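UTP--glucose-1-phosphate uridylyltransferase (Acinetobacter baumannii, PDB 6IKX) catalyses the transfer of a uridylyl group from UTP to glucose 1-phosphate, giving UDP-glucose and diphosphate. Local coordinates at residues D142-M146 with Y249-G253; L219-P224 with D235-L240. The protein carries 1 engineered substitution. All coordinates share one frame; numbering follows the deposited sequence.

Contact 1 of 2, residues D142-M146 with Y249-G253; sequences DLSRM and YRMQG. With SO4 (sulfate ion), chain I.
D142, in the first turn of helix 142-153, puts its carboxylate against the turn that follows strand 246-250 and is gripped there by three donors. Its OD1 accepts two of them: the backbone N of Q252, at 2.6 Å with an almost straight N-H...O angle of 175°, reaches it from the syn side, somewhat out of the carboxylate plane, while the hydroxyl OH of Y249, 2.8 Å away, takes the anti lone pair. G253 N binds the syn lone pair of D142 OD2 at 3.0 Å, along a more bent line. The methyl CE of M251 lies alongside the same oxygen.

Y249 reaches D142 because its CG stands anti to the backbone N (chi1 165°), which sends the ring along the helix flank. M146 covers one face of that ring: its CB sits 3.9 Å from the ring centroid in a CH-pi contact, displaced toward the rim, and M146 SD lies obliquely, 4.7 Å from the centroid of the Y249 ring, a Met-aromatic contact. At the phenol end, R145 passes tightly, its CD 3.0 Å from Y249 OH. Q252 puts OE1 over one face of the R145 guanidinium, its amide near the rim and tilted 47° to it. NE and OE1 do not bond there; NH2 is held by the backbone O of Q140, and NH1 makes a weak bond to a sulfate, probably from the crystallisation liquor, at the guanidinium edge. Q252 NE2 is bonded to D136.

Helix 142-153 runs into strand 156-162, the parallel neighbour of strand 246-250, and packs back on that sheet. Q252 OE1, a second acceptor 3.1 Å from D142 OD1, works against a charge on the buried carboxylate, but three donors and the nearby helix start probably outweigh it and keep D142 ionised, pinning the turn to the helix.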
loop_
_atom_site.group_PDB
_atom_site.type_symbol
_atom_site.label_atom_id
_atom_site.label_comp_id
_atom_site.label_asym_id
_atom_site.label_seq_id
_atom_site.Cartn_x
_atom_site.Cartn_y
_atom_site.Cartn_z
ATOM N N ASP A 142 -4.618 -32.910 -12.268
ATOM C CA ASP A 142 -4.832 -32.696 -13.722
ATOM C C ASP A 142 -3.709 -31.845 -14.338
ATOM O O ASP A 142 -3.365 -32.092 -15.489
ATOM C CB ASP A 142 -6.180 -32.035 -13.997
ATOM C CG ASP A 142 -7.382 -32.917 -13.711
ATOM O OD1 ASP A 142 -7.423 -34.035 -14.250
ATOM O OD2 ASP A 142 -8.293 -32.456 -12.973
ATOM N N LEU A 143 -3.168 -30.836 -13.665
ATOM C CA LEU A 143 -2.154 -29.976 -14.335
ATOM C C LEU A 143 -0.915 -30.817 -14.659
ATOM O O LEU A 143 -0.282 -30.582 -15.706
ATOM C CB LEU A 143 -1.754 -28.782 -13.478
ATOM C CG LEU A 143 -0.685 -27.917 -14.152
ATOM C CD1 LEU A 143 -1.213 -27.282 -15.423
ATOM C CD2 LEU A 143 -0.171 -26.849 -13.211
ATOM N N SER A 144 -0.553 -31.730 -13.762
ATOM C CA SER A 144 0.626 -32.612 -13.917
ATOM C C SER A 144 0.343 -33.623 -15.033
ATOM O O SER A 144 1.195 -33.782 -15.928
ATOM C CB SER A 144 0.960 -33.242 -12.605
ATOM O OG SER A 144 1.301 -34.597 -12.769
ATOM N N ARG A 145 -0.820 -34.274 -15.006
ATOM C CA ARG A 145 -1.231 -35.179 -16.106
ATOM C C ARG A 145 -1.080 -34.441 -17.429
ATOM O O ARG A 145 -0.471 -34.986 -18.353
ATOM C CB ARG A 145 -2.694 -35.583 -15.988
ATOM C CG ARG A 145 -2.911 -36.797 -15.111
ATOM C CD ARG A 145 -4.337 -36.761 -14.645
ATOM N NE ARG A 145 -4.341 -37.177 -13.272
ATOM C CZ ARG A 145 -4.397 -38.430 -12.881
ATOM N NH1 ARG A 145 -4.478 -39.394 -13.777
ATOM N NH2 ARG A 145 -4.376 -38.714 -11.593
ATOM N N MET A 146 -1.670 -33.248 -17.498
ATOM C CA MET A 146 -1.752 -32.428 -18.729
ATOM C C MET A 146 -0.353 -31.968 -19.182
ATOM O O MET A 146 -0.138 -31.957 -20.382
ATOM C CB MET A 146 -2.685 -31.235 -18.507
ATOM C CG MET A 146 -2.759 -30.329 -19.704
ATOM S SD MET A 146 -4.177 -29.232 -19.652
ATOM C CE MET A 146 -3.397 -27.696 -19.153
ATOM N N TYR A 249 -7.397 -31.628 -23.283
ATOM C CA TYR A 249 -7.101 -32.543 -22.163
ATOM C C TYR A 249 -8.286 -32.459 -21.207
ATOM O O TYR A 249 -8.553 -31.360 -20.687
ATOM C CB TYR A 249 -5.794 -32.173 -21.435
ATOM C CG TYR A 249 -5.700 -32.867 -20.100
ATOM C CD1 TYR A 249 -5.290 -34.184 -19.998
ATOM C CD2 TYR A 249 -6.192 -32.251 -18.962
ATOM C CE1 TYR A 249 -5.293 -34.841 -18.778
ATOM C CE2 TYR A 249 -6.242 -32.905 -17.748
ATOM C CZ TYR A 249 -5.780 -34.199 -17.651
ATOM O OH TYR A 249 -5.817 -34.801 -16.433
ATOM N N ARG A 250 -8.953 -33.585 -20.973
ATOM C CA ARG A 250 -10.171 -33.643 -20.143
ATOM C C ARG A 250 -9.783 -34.031 -18.724
ATOM O O ARG A 250 -9.294 -35.159 -18.506
ATOM C CB ARG A 250 -11.198 -34.643 -20.681
ATOM C CG ARG A 250 -12.519 -34.674 -19.916
ATOM C CD ARG A 250 -13.317 -35.867 -20.384
ATOM N NE ARG A 250 -14.624 -36.053 -19.758
ATOM C CZ ARG A 250 -15.456 -37.041 -20.076
ATOM N NH1 ARG A 250 -15.109 -37.928 -20.992
ATOM N NH2 ARG A 250 -16.623 -37.153 -19.482
ATOM N N MET A 251 -10.087 -33.120 -17.814
ATOM C CA MET A 251 -9.911 -33.252 -16.363
ATOM C C MET A 251 -10.390 -34.619 -15.887
ATOM O O MET A 251 -11.400 -35.131 -16.398
ATOM C CB MET A 251 -10.773 -32.219 -15.648
ATOM C CG MET A 251 -10.235 -30.842 -15.746
ATOM S SD MET A 251 -11.309 -29.753 -14.849
ATOM C CE MET A 251 -11.025 -30.261 -13.153
ATOM N N GLN A 252 -9.754 -35.082 -14.822
ATOM C CA GLN A 252 -10.238 -36.196 -13.980
ATOM C C GLN A 252 -10.803 -35.594 -12.679
ATOM O O GLN A 252 -11.575 -36.285 -12.033
ATOM C CB GLN A 252 -9.087 -37.218 -13.920
ATOM C CG GLN A 252 -8.861 -37.890 -12.583
ATOM C CD GLN A 252 -8.113 -36.955 -11.686
ATOM O OE1 GLN A 252 -7.196 -36.269 -12.135
ATOM N NE2 GLN A 252 -8.532 -36.915 -10.432
ATOM N N GLY A 253 -10.484 -34.332 -12.352
ATOM C CA GLY A 253 -10.778 -33.694 -11.048
ATOM C C GLY A 253 -12.010 -32.801 -11.146
ATOM O O GLY A 253 -12.792 -33.005 -12.060
HETATM S S SO4 I . -5.494 -43.104 -12.081
HETATM O O1 SO4 I . -4.310 -42.290 -12.001
HETATM O O2 SO4 I . -5.223 -44.382 -11.482
HETATM O O3 SO4 I . -5.849 -43.294 -13.462
HETATM O O4 SO4 I . -6.588 -42.466 -11.382
#

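Contact 2 of 2, residues L219-P224 with D235-L240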
loop_
_atom_site.group_PDB
_atom_site.type_symbol
_atom_site.label_atom_id
_atom_site.label_comp_id
_atom_site.label_asym_id
_atom_site.label_seq_id
_atom_site.Cartn_x
_atom_site.Cartn_y
_atom_site.Cartn_z
ATOM N N LEU A 219 2.686 -14.975 -31.697
ATOM C CA LEU A 219 1.286 -15.095 -32.122
ATOM C C LEU A 219 0.449 -14.012 -31.427
ATOM O O LEU A 219 -0.308 -13.331 -32.151
ATOM C CB LEU A 219 0.797 -16.511 -31.826
ATOM C CG LEU A 219 1.501 -17.619 -32.619
ATOM C CD1 LEU A 219 0.834 -18.980 -32.389
ATOM C CD2 LEU A 219 1.541 -17.289 -34.095
ATOM N N LEU A 220 0.553 -13.826 -30.102
ATOM C CA LEU A 220 -0.265 -12.807 -29.352
ATOM C C LEU A 220 0.080 -11.393 -29.852
ATOM O O LEU A 220 -0.818 -10.553 -29.861
ATOM C CB LEU A 220 -0.058 -12.936 -27.838
ATOM C CG LEU A 220 -0.788 -14.107 -27.166
ATOM C CD1 LEU A 220 -0.209 -14.384 -25.808
ATOM C CD2 LEU A 220 -2.280 -13.852 -27.021
ATOM N N GLU A 221 1.324 -11.142 -30.280
ATOM C CA GLU A 221 1.751 -9.825 -30.826
ATOM C C GLU A 221 1.085 -9.578 -32.190
ATOM O O GLU A 221 1.222 -8.473 -32.689
ATOM C CB GLU A 221 3.277 -9.750 -30.954
ATOM C CG GLU A 221 3.957 -9.423 -29.637
ATOM C CD GLU A 221 5.464 -9.612 -29.517
ATOM O OE1 GLU A 221 6.050 -10.375 -30.302
ATOM O OE2 GLU A 221 6.047 -9.015 -28.587
ATOM N N ASN A 222 0.399 -10.565 -32.786
ATOM C CA ASN A 222 -0.088 -10.496 -34.197
ATOM C C ASN A 222 -1.568 -10.879 -34.296
ATOM O O ASN A 222 -1.993 -11.243 -35.399
ATOM C CB ASN A 222 0.800 -11.353 -35.105
ATOM C CG ASN A 222 2.131 -10.680 -35.382
ATOM O OD1 ASN A 222 2.203 -9.793 -36.222
ATOM N ND2 ASN A 222 3.172 -11.055 -34.655
ATOM N N THR A 223 -2.336 -10.759 -33.207
ATOM C CA THR A 223 -3.783 -11.107 -33.177
ATOM C C THR A 223 -4.629 -9.939 -33.679
ATOM O O THR A 223 -4.746 -8.923 -32.994
ATOM C CB THR A 223 -4.273 -11.492 -31.779
ATOM O OG1 THR A 223 -4.102 -10.358 -30.928
ATOM C CG2 THR A 223 -3.554 -12.697 -31.227
ATOM N N PRO A 224 -5.326 -10.088 -34.826
ATOM C CA PRO A 224 -6.300 -9.111 -35.301
ATOM C C PRO A 224 -6.517 -7.833 -34.469
ATOM O O PRO A 224 -7.042 -7.931 -33.368
ATOM C CB PRO A 224 -7.498 -10.077 -35.239
ATOM C CG PRO A 224 -6.933 -11.458 -35.660
ATOM C CD PRO A 224 -5.422 -11.308 -35.638
ATOM N N ASP A 235 -7.702 -16.930 -30.221
ATOM C CA ASP A 235 -7.345 -16.746 -31.648
ATOM C C ASP A 235 -5.821 -16.612 -31.831
ATOM O O ASP A 235 -5.348 -16.776 -32.982
ATOM C CB ASP A 235 -8.238 -15.691 -32.316
ATOM C CG ASP A 235 -8.099 -14.281 -31.803
ATOM O OD1 ASP A 235 -6.952 -13.877 -31.541
ATOM O OD2 ASP A 235 -9.145 -13.601 -31.701
ATOM N N ALA A 236 -5.042 -16.420 -30.774
ATOM C CA ALA A 236 -3.598 -16.752 -30.822
ATOM C C ALA A 236 -3.449 -18.278 -30.962
ATOM O O ALA A 236 -2.608 -18.720 -31.736
ATOM C CB ALA A 236 -2.891 -16.234 -29.602
ATOM N N ILE A 237 -4.286 -19.049 -30.268
ATOM C CA ILE A 237 -4.297 -20.533 -30.329
ATOM C C ILE A 237 -4.837 -20.956 -31.703
ATOM O O ILE A 237 -4.180 -21.800 -32.378
ATOM C CB ILE A 237 -5.095 -21.077 -29.142
ATOM C CG1 ILE A 237 -4.330 -20.823 -27.840
ATOM C CG2 ILE A 237 -5.443 -22.546 -29.328
ATOM C CD1 ILE A 237 -5.160 -20.996 -26.561
ATOM N N ALA A 238 -5.927 -20.348 -32.168
ATOM C CA ALA A 238 -6.358 -20.514 -33.578
ATOM C C ALA A 238 -5.138 -20.385 -34.499
ATOM O O ALA A 238 -4.976 -21.296 -35.323
ATOM C CB ALA A 238 -7.457 -19.557 -33.981
ATOM N N MET A 239 -4.322 -19.324 -34.369
ATOM C CA MET A 239 -3.166 -19.046 -35.277
ATOM C C MET A 239 -2.102 -20.152 -35.143
ATOM O O MET A 239 -1.402 -20.446 -36.132
ATOM C CB MET A 239 -2.497 -17.694 -34.980
ATOM C CG MET A 239 -3.283 -16.483 -35.500
ATOM S SD MET A 239 -3.012 -14.920 -34.578
ATOM C CE MET A 239 -1.441 -14.429 -35.283
ATOM N N LEU A 240 -1.946 -20.711 -33.948
ATOM C CA LEU A 240 -0.974 -21.784 -33.665
ATOM C C LEU A 240 -1.410 -23.053 -34.412
ATOM O O LEU A 240 -0.559 -23.860 -34.732
ATOM C CB LEU A 240 -0.922 -21.967 -32.148
ATOM C CG LEU A 240 0.053 -23.012 -31.635
ATOM C CD1 LEU A 240 1.486 -22.694 -32.007
ATOM C CD2 LEU A 240 -0.087 -23.184 -30.143
#
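This is an apolar packing contact between two consecutive short helices, 216-220 and 233-240, at the periphery of the chain, with L219 and M239 at its middle. L219 drives CD1 into the 233-240 helix, where it presses on L240 CB at 3.5 Å, tighter than usual for two carbons, and lies 3.5 Å from the backbone O of A236. Its other methyl, CD2, brushes M239 CB as the two side chains run past each other in opposite directions. Though the first bond of the L220 side chain points away, its CD2 reaches the methyl CB of A236 at 3.6 Å; the side chain also touches V113 and L114 of helix 109-115.

L220 to T223 form a type I beta turn, in the connection between the two helices, whose residues 225-229 are not modelled, of this GT-A-type nucleotidyltransferase. M239 lies against that turn: its chain bends at chi3 (79°), bringing M239 CE to 3.2 Å from N222 O. The same methyl, M239 CE, is 3.5 Å from L219 O. T223 CG2 touches both A236 CB and D235 OD1, and D235 OD1 also lies 3.6 Å from T223 CB, while T223 OG1 turns back to a weak bond with L220 O. N222 ND2 is tied to Q218 O.

The centre of contact 1 is about 12 Å, and that of contact 2 about 21 Å, from the centre of the chain. Both are partly buried, but no touching residue of contact 1 is exposed while two of contact 2 are, so contact 2 is the more superficial. Their centres are 25 Å apart, and they share no helix or strand. Along the chain, however, contact 2 is nested within the loop closed by contact 1, and helix 233-240 is followed in the chain by strand 246-250. Contact 1 joins a helix to the strand and turn at the central sheet through directional hydrogen bonds to a carboxylate; contact 2 joins two neighbouring helices through methyl and thioether packing.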